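Local coordinates for iron transport multicopper oxidase FET3 (Saccharomyces cerevisiae, PDB 1ZPU), which oxidises ferrous to ferric iron with molecular oxygen, using four copper ions, so that the iron can enter the yeast cell through the permease FTR1, at residues 187-192 / 237-242; 207-212 / 222-227. All blocks are in the same frame, centred on the assembly; numbering follows the deposited sequence.

Contacts 1 and 2 lie in one six-stranded sheet of the second cupredoxin-like domain, their centres about 9 Å apart. Residues 187-192 and 237-242 pair inside the sheet and are mostly buried, opening to the surface at T187 and H241, whereas 207-212 and 222-227 form a hairpin whose second strand is one of the sheet's two outermost within the chain and carries an N-linked sugar. The strands 235-241 and 210-215 are neighbours, so the contacts abut: V238 packs against M210 and V212, and L239 N probably donates to T211 O. Both contacts rest on antiparallel backbone bonds, but contact 1 surrounds them largely with aliphatic chains, while contact 2 adds carboxylates, a lysine and a glycan at the surface.

Contact 1 of 2, residues 187-192 / 237-242; sequences TYLLRI and TVLVHT
The hydroxyl OG1 of T187 lies 2.7 Å from ND1 of H241 in a hydrogen bond that ties the start of strand 187-192 to the end of strand 237-241, the side chains crossing at about a right angle. With CG anti to the backbone N (chi1 -168°), the H241 ring reaches over to T187, and D185 binds its NE2, so both ring nitrogens are held. From there the antiparallel strands are joined by four backbone bonds, two each at the pairs Y188 with V240 and L190 with V238. The bond from Y188 N to V240 O is nearly straight, 176° at the hydrogen, and L190 N meets V238 O at 2.7 Å. V240 O also receives the CA-H of T187. On the face of T187, L189, L239 and T237, methyl groups pack together: CG2 of T187 touches CD2 of L239 at 3.6 Å, and CD1 of L189 lies 3.7 Å from CG2 of T237. R191 stretches out on this face too. CD2 of L189 sits above one face of its guanidinium, offset toward the rim; NH2 forms a salt bridge with OE1 of E134, and a glycan sugar touches R191. The other face belongs to L190, V238, V240 and Y188. Here CD1 of L190 comes 4.0 Å from CG2 of V240, and T242 CG2 rests obliquely against the Y188 ring, whose hydroxyl bonds to Q183 N. Strands 133-142 and 210-215 flank the pair, which is therefore an interior part of the sheet in a cupredoxin beta-sandwich, the fold repeated along multicopper oxidases.

Contact 2 of 2, residues 207-212 / 222-227; sequences DHEMTV and KNVTDM. With NAG (2-acetamido-2-deoxy-beta-D-glucopyranose), chain I.
Two acidic side chains, E209 and D226, run side by side at the open end of the hairpin, away from its turn, pointing the same way, with OE2 of E209 4.2 Å from OD2 of D226 and the carboxylate planes 24° apart. E209 also lays its carboxylate end against a methyl of V224, OE1 lying 3.4 Å from CG1. Further along, the strands pair through four backbone bonds, two from each of the pairs M210 with T225 and V212 with N223. CG2 of T211 packs on CB of K222 at 3.6 Å. M210 folds at its last torsion (chi3 -61°), bringing CE to 3.9 Å from the D226 carbonyl oxygen; M210 and V212 also touch L228 of strand 228-230, in the other sheet of the domain. N223 shares that face, but its CG stands anti to the backbone N and carries the amide away from 207-212, where ND2 is bonded covalently to C1 of N-acetylglucosamine, 1.5 Å away. The charged and glycan-bearing groups thus lie at the surface while M210 and V212 face the interior: the paired carboxylates would probably raise one another's pKa, and the sugar on N223 must find space outside the sheet, consistent with 218-225 being an edge strand within the chain.

Contact 1 of 2, residues 187-192 / 237-242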
loop_
_atom_site.group_PDB
_atom_site.type_symbol
_atom_site.label_atom_id
_atom_site.label_comp_id
_atom_site.label_asym_id
_atom_site.label_seq_id
_atom_site.Cartn_x
_atom_site.Cartn_y
_atom_site.Cartn_z
ATOM N N THR A 187 -6.086 27.082 -11.100
ATOM C CA THR A 187 -5.319 26.238 -10.208
ATOM C C THR A 187 -6.119 24.973 -9.933
ATOM O O THR A 187 -7.232 25.033 -9.401
ATOM C CB THR A 187 -4.999 26.944 -8.873
ATOM O OG1 THR A 187 -4.155 28.078 -9.114
ATOM C CG2 THR A 187 -4.294 25.993 -7.907
ATOM N N TYR A 188 -5.548 23.830 -10.305
ATOM C CA TYR A 188 -6.168 22.529 -10.066
ATOM C C TYR A 188 -5.483 21.819 -8.923
ATOM O O TYR A 188 -4.249 21.794 -8.848
ATOM C CB TYR A 188 -6.088 21.659 -11.314
ATOM C CG TYR A 188 -7.041 22.072 -12.397
ATOM C CD1 TYR A 188 -6.719 23.107 -13.281
ATOM C CD2 TYR A 188 -8.275 21.436 -12.543
ATOM C CE1 TYR A 188 -7.614 23.489 -14.293
ATOM C CE2 TYR A 188 -9.171 21.812 -13.538
ATOM C CZ TYR A 188 -8.836 22.832 -14.407
ATOM O OH TYR A 188 -9.717 23.203 -15.393
ATOM N N LEU A 189 -6.276 21.248 -8.023
ATOM C CA LEU A 189 -5.743 20.293 -7.054
ATOM C C LEU A 189 -5.780 18.894 -7.691
ATOM O O LEU A 189 -6.846 18.336 -7.973
ATOM C CB LEU A 189 -6.514 20.343 -5.733
ATOM C CG LEU A 189 -5.912 19.561 -4.560
ATOM C CD1 LEU A 189 -4.770 20.317 -3.926
ATOM C CD2 LEU A 189 -6.958 19.235 -3.516
ATOM N N LEU A 190 -4.598 18.352 -7.941
ATOM C CA LEU A 190 -4.472 17.104 -8.646
ATOM C C LEU A 190 -3.966 16.043 -7.673
ATOM O O LEU A 190 -2.834 16.128 -7.187
ATOM C CB LEU A 190 -3.505 17.311 -9.817
ATOM C CG LEU A 190 -3.488 16.355 -11.006
ATOM C CD1 LEU A 190 -2.501 16.851 -12.033
ATOM C CD2 LEU A 190 -3.109 14.977 -10.575
ATOM N N ARG A 191 -4.811 15.055 -7.388
ATOM C CA ARG A 191 -4.429 13.930 -6.530
ATOM C C ARG A 191 -3.865 12.806 -7.368
ATOM O O ARG A 191 -4.598 12.129 -8.083
ATOM C CB ARG A 191 -5.628 13.395 -5.747
ATOM C CG ARG A 191 -6.405 14.408 -4.955
ATOM C CD ARG A 191 -7.754 13.833 -4.613
ATOM N NE ARG A 191 -8.744 14.878 -4.408
ATOM C CZ ARG A 191 -8.953 15.461 -3.232
ATOM N NH1 ARG A 191 -8.255 15.072 -2.156
ATOM N NH2 ARG A 191 -9.865 16.424 -3.124
ATOM N N ILE A 192 -2.563 12.594 -7.276
ATOM C CA ILE A 192 -1.935 11.532 -8.052
ATOM C C ILE A 192 -1.740 10.328 -7.154
ATOM O O ILE A 192 -1.013 10.415 -6.170
ATOM C CB ILE A 192 -0.590 11.979 -8.686
ATOM C CG1 ILE A 192 -0.756 13.331 -9.349
ATOM C CG2 ILE A 192 -0.152 11.023 -9.765
ATOM C CD1 ILE A 192 0.523 14.146 -9.406
ATOM N N THR A 237 -0.380 14.615 -3.662
ATOM C CA THR A 237 -1.344 15.631 -4.070
ATOM C C THR A 237 -0.586 16.905 -4.442
ATOM O O THR A 237 0.312 17.360 -3.725
ATOM C CB THR A 237 -2.377 15.930 -2.976
ATOM O OG1 THR A 237 -3.022 14.714 -2.578
ATOM C CG2 THR A 237 -3.419 16.910 -3.489
ATOM N N VAL A 238 -0.981 17.482 -5.567
ATOM C CA VAL A 238 -0.165 18.443 -6.275
ATOM C C VAL A 238 -1.053 19.568 -6.806
ATOM O O VAL A 238 -2.158 19.323 -7.323
ATOM C CB VAL A 238 0.583 17.682 -7.415
ATOM C CG1 VAL A 238 0.600 18.441 -8.710
ATOM C CG2 VAL A 238 1.982 17.271 -6.971
ATOM N N LEU A 239 -0.588 20.803 -6.640
ATOM C CA LEU A 239 -1.215 21.953 -7.264
ATOM C C LEU A 239 -0.620 22.144 -8.656
ATOM O O LEU A 239 0.595 22.041 -8.828
ATOM C CB LEU A 239 -0.966 23.217 -6.424
ATOM C CG LEU A 239 -1.669 23.454 -5.083
ATOM C CD1 LEU A 239 -0.960 24.542 -4.314
ATOM C CD2 LEU A 239 -3.123 23.827 -5.273
ATOM N N VAL A 240 -1.480 22.416 -9.637
ATOM C CA VAL A 240 -1.058 22.692 -11.007
ATOM C C VAL A 240 -1.808 23.917 -11.492
ATOM O O VAL A 240 -3.042 23.943 -11.458
ATOM C CB VAL A 240 -1.346 21.496 -11.948
ATOM C CG1 VAL A 240 -1.143 21.881 -13.397
ATOM C CG2 VAL A 240 -0.449 20.315 -11.600
ATOM N N HIS A 241 -1.072 24.939 -11.920
ATOM C CA HIS A 241 -1.707 26.137 -12.440
ATOM C C HIS A 241 -1.559 26.192 -13.956
ATOM O O HIS A 241 -0.441 26.130 -14.491
ATOM C CB HIS A 241 -1.170 27.407 -11.764
ATOM C CG HIS A 241 -1.989 28.640 -12.045
ATOM N ND1 HIS A 241 -3.274 28.813 -11.568
ATOM C CD2 HIS A 241 -1.696 29.767 -12.738
ATOM C CE1 HIS A 241 -3.741 29.983 -11.966
ATOM N NE2 HIS A 241 -2.801 30.585 -12.672
ATOM N N THR A 242 -2.700 26.310 -14.631
ATOM C CA THR A 242 -2.767 26.270 -16.086
ATOM C C THR A 242 -2.388 27.615 -16.716
ATOM O O THR A 242 -2.502 28.662 -16.078
ATOM C CB THR A 242 -4.168 25.798 -16.564
ATOM O OG1 THR A 242 -5.164 26.735 -16.151
ATOM C CG2 THR A 242 -4.509 24.425 -15.974
#

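Contact 2 of 2, residues 207-212 / 222-227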
loop_
_atom_site.group_PDB
_atom_site.type_symbol
_atom_site.label_atom_id
_atom_site.label_comp_id
_atom_site.label_asym_id
_atom_site.label_seq_id
_atom_site.Cartn_x
_atom_site.Cartn_y
_atom_site.Cartn_z
ATOM N N ASP A 207 5.762 20.970 -19.817
ATOM C CA ASP A 207 5.741 22.425 -19.587
ATOM C C ASP A 207 4.885 22.926 -18.425
ATOM O O ASP A 207 4.493 24.091 -18.414
ATOM C CB ASP A 207 5.337 23.166 -20.860
ATOM C CG ASP A 207 6.460 23.249 -21.844
ATOM O OD1 ASP A 207 6.358 22.633 -22.941
ATOM O OD2 ASP A 207 7.460 23.918 -21.498
ATOM N N HIS A 208 4.590 22.061 -17.459
ATOM C CA HIS A 208 3.859 22.474 -16.269
ATOM C C HIS A 208 4.579 22.008 -15.019
ATOM O O HIS A 208 4.832 20.822 -14.842
ATOM C CB HIS A 208 2.446 21.888 -16.247
ATOM C CG HIS A 208 1.500 22.494 -17.239
ATOM N ND1 HIS A 208 1.618 22.304 -18.598
ATOM C CD2 HIS A 208 0.383 23.234 -17.059
ATOM C CE1 HIS A 208 0.634 22.930 -19.215
ATOM N NE2 HIS A 208 -0.126 23.509 -18.304
ATOM N N GLU A 209 4.891 22.941 -14.135
ATOM C CA GLU A 209 5.442 22.592 -12.834
ATOM C C GLU A 209 4.358 22.046 -11.919
ATOM O O GLU A 209 3.170 22.317 -12.117
ATOM C CB GLU A 209 6.105 23.812 -12.194
ATOM C CG GLU A 209 7.563 23.957 -12.582
ATOM C CD GLU A 209 8.163 25.298 -12.209
ATOM O OE1 GLU A 209 7.486 26.100 -11.521
ATOM O OE2 GLU A 209 9.322 25.543 -12.609
ATOM N N MET A 210 4.781 21.277 -10.919
ATOM C CA MET A 210 3.870 20.704 -9.926
ATOM C C MET A 210 4.276 21.105 -8.525
ATOM O O MET A 210 5.445 20.974 -8.147
ATOM C CB MET A 210 3.849 19.192 -10.031
ATOM C CG MET A 210 3.327 18.707 -11.336
ATOM S SD MET A 210 3.303 16.929 -11.439
ATOM C CE MET A 210 5.030 16.497 -11.260
ATOM N N THR A 211 3.309 21.606 -7.760
ATOM C CA THR A 211 3.568 22.027 -6.385
ATOM C C THR A 211 3.010 21.005 -5.418
ATOM O O THR A 211 1.797 20.893 -5.245
ATOM C CB THR A 211 2.957 23.384 -6.081
ATOM O OG1 THR A 211 3.275 24.289 -7.147
ATOM C CG2 THR A 211 3.512 23.919 -4.766
ATOM N N VAL A 212 3.902 20.250 -4.792
ATOM C CA VAL A 212 3.482 19.172 -3.906
ATOM C C VAL A 212 2.943 19.781 -2.624
ATOM O O VAL A 212 3.617 20.585 -1.983
ATOM C CB VAL A 212 4.613 18.125 -3.667
ATOM C CG1 VAL A 212 4.194 17.083 -2.677
ATOM C CG2 VAL A 212 4.960 17.448 -4.965
ATOM N N LYS A 222 4.670 23.761 0.453
ATOM C CA LYS A 222 4.796 23.780 -1.008
ATOM C C LYS A 222 6.208 23.390 -1.467
ATOM O O LYS A 222 7.178 24.049 -1.089
ATOM C CB LYS A 222 4.486 25.193 -1.524
ATOM C CG LYS A 222 3.141 25.743 -1.111
ATOM C CD LYS A 222 2.712 26.813 -2.081
ATOM C CE LYS A 222 1.250 27.155 -1.891
ATOM N NZ LYS A 222 0.643 27.706 -3.132
ATOM N N ASN A 223 6.330 22.326 -2.261
ATOM C CA ASN A 223 7.600 22.018 -2.938
ATOM C C ASN A 223 7.382 21.849 -4.437
ATOM O O ASN A 223 6.658 20.948 -4.864
ATOM C CB ASN A 223 8.286 20.768 -2.353
ATOM C CG ASN A 223 9.820 20.715 -2.633
ATOM O OD1 ASN A 223 10.283 20.874 -3.773
ATOM N ND2 ASN A 223 10.596 20.438 -1.569
ATOM N N VAL A 224 8.016 22.713 -5.226
ATOM C CA VAL A 224 7.879 22.710 -6.679
ATOM C C VAL A 224 8.828 21.700 -7.343
ATOM O O VAL A 224 10.005 21.646 -7.019
ATOM C CB VAL A 224 8.111 24.135 -7.251
ATOM C CG1 VAL A 224 8.002 24.134 -8.754
ATOM C CG2 VAL A 224 7.111 25.108 -6.666
ATOM N N THR A 225 8.301 20.899 -8.263
ATOM C CA THR A 225 9.104 19.960 -9.067
ATOM C C THR A 225 8.613 19.871 -10.506
ATOM O O THR A 225 7.500 20.295 -10.839
ATOM C CB THR A 225 9.002 18.476 -8.582
ATOM O OG1 THR A 225 8.512 18.407 -7.234
ATOM C CG2 THR A 225 10.370 17.740 -8.726
ATOM N N ASP A 226 9.436 19.254 -11.342
ATOM C CA ASP A 226 9.053 18.924 -12.692
ATOM C C ASP A 226 8.641 17.472 -12.777
ATOM O O ASP A 226 7.954 17.089 -13.713
ATOM C CB ASP A 226 10.224 19.158 -13.628
ATOM C CG ASP A 226 10.657 20.607 -13.662
ATOM O OD1 ASP A 226 11.858 20.862 -13.911
ATOM O OD2 ASP A 226 9.792 21.489 -13.433
ATOM N N MET A 227 9.053 16.660 -11.806
ATOM C CA MET A 227 8.855 15.216 -11.901
ATOM C C MET A 227 8.652 14.513 -10.543
ATOM O O MET A 227 9.303 14.847 -9.546
ATOM C CB MET A 227 10.032 14.593 -12.657
ATOM C CG MET A 227 9.779 13.166 -13.102
ATOM S SD MET A 227 11.128 12.430 -14.033
ATOM C CE MET A 227 11.239 13.542 -15.423
HETATM C C1 NAG I . 12.000 20.794 -1.656
HETATM C C2 NAG I . 12.236 21.057 -0.174
HETATM C C3 NAG I . 13.732 21.244 0.156
HETATM C C4 NAG I . 14.751 20.449 -0.677
HETATM C C5 NAG I . 14.181 19.941 -2.013
HETATM C C6 NAG I . 14.844 18.643 -2.462
HETATM C C7 NAG I . 10.303 22.225 0.929
HETATM C C8 NAG I . 9.560 20.935 1.196
HETATM N N2 NAG I . 11.456 22.219 0.235
HETATM O O3 NAG I . 13.967 20.911 1.507
HETATM O O4 NAG I . 15.859 21.329 -0.859
HETATM O O5 NAG I . 12.796 19.665 -1.934
HETATM O O6 NAG I . 13.974 17.912 -3.304
HETATM O O7 NAG I . 9.836 23.279 1.359
#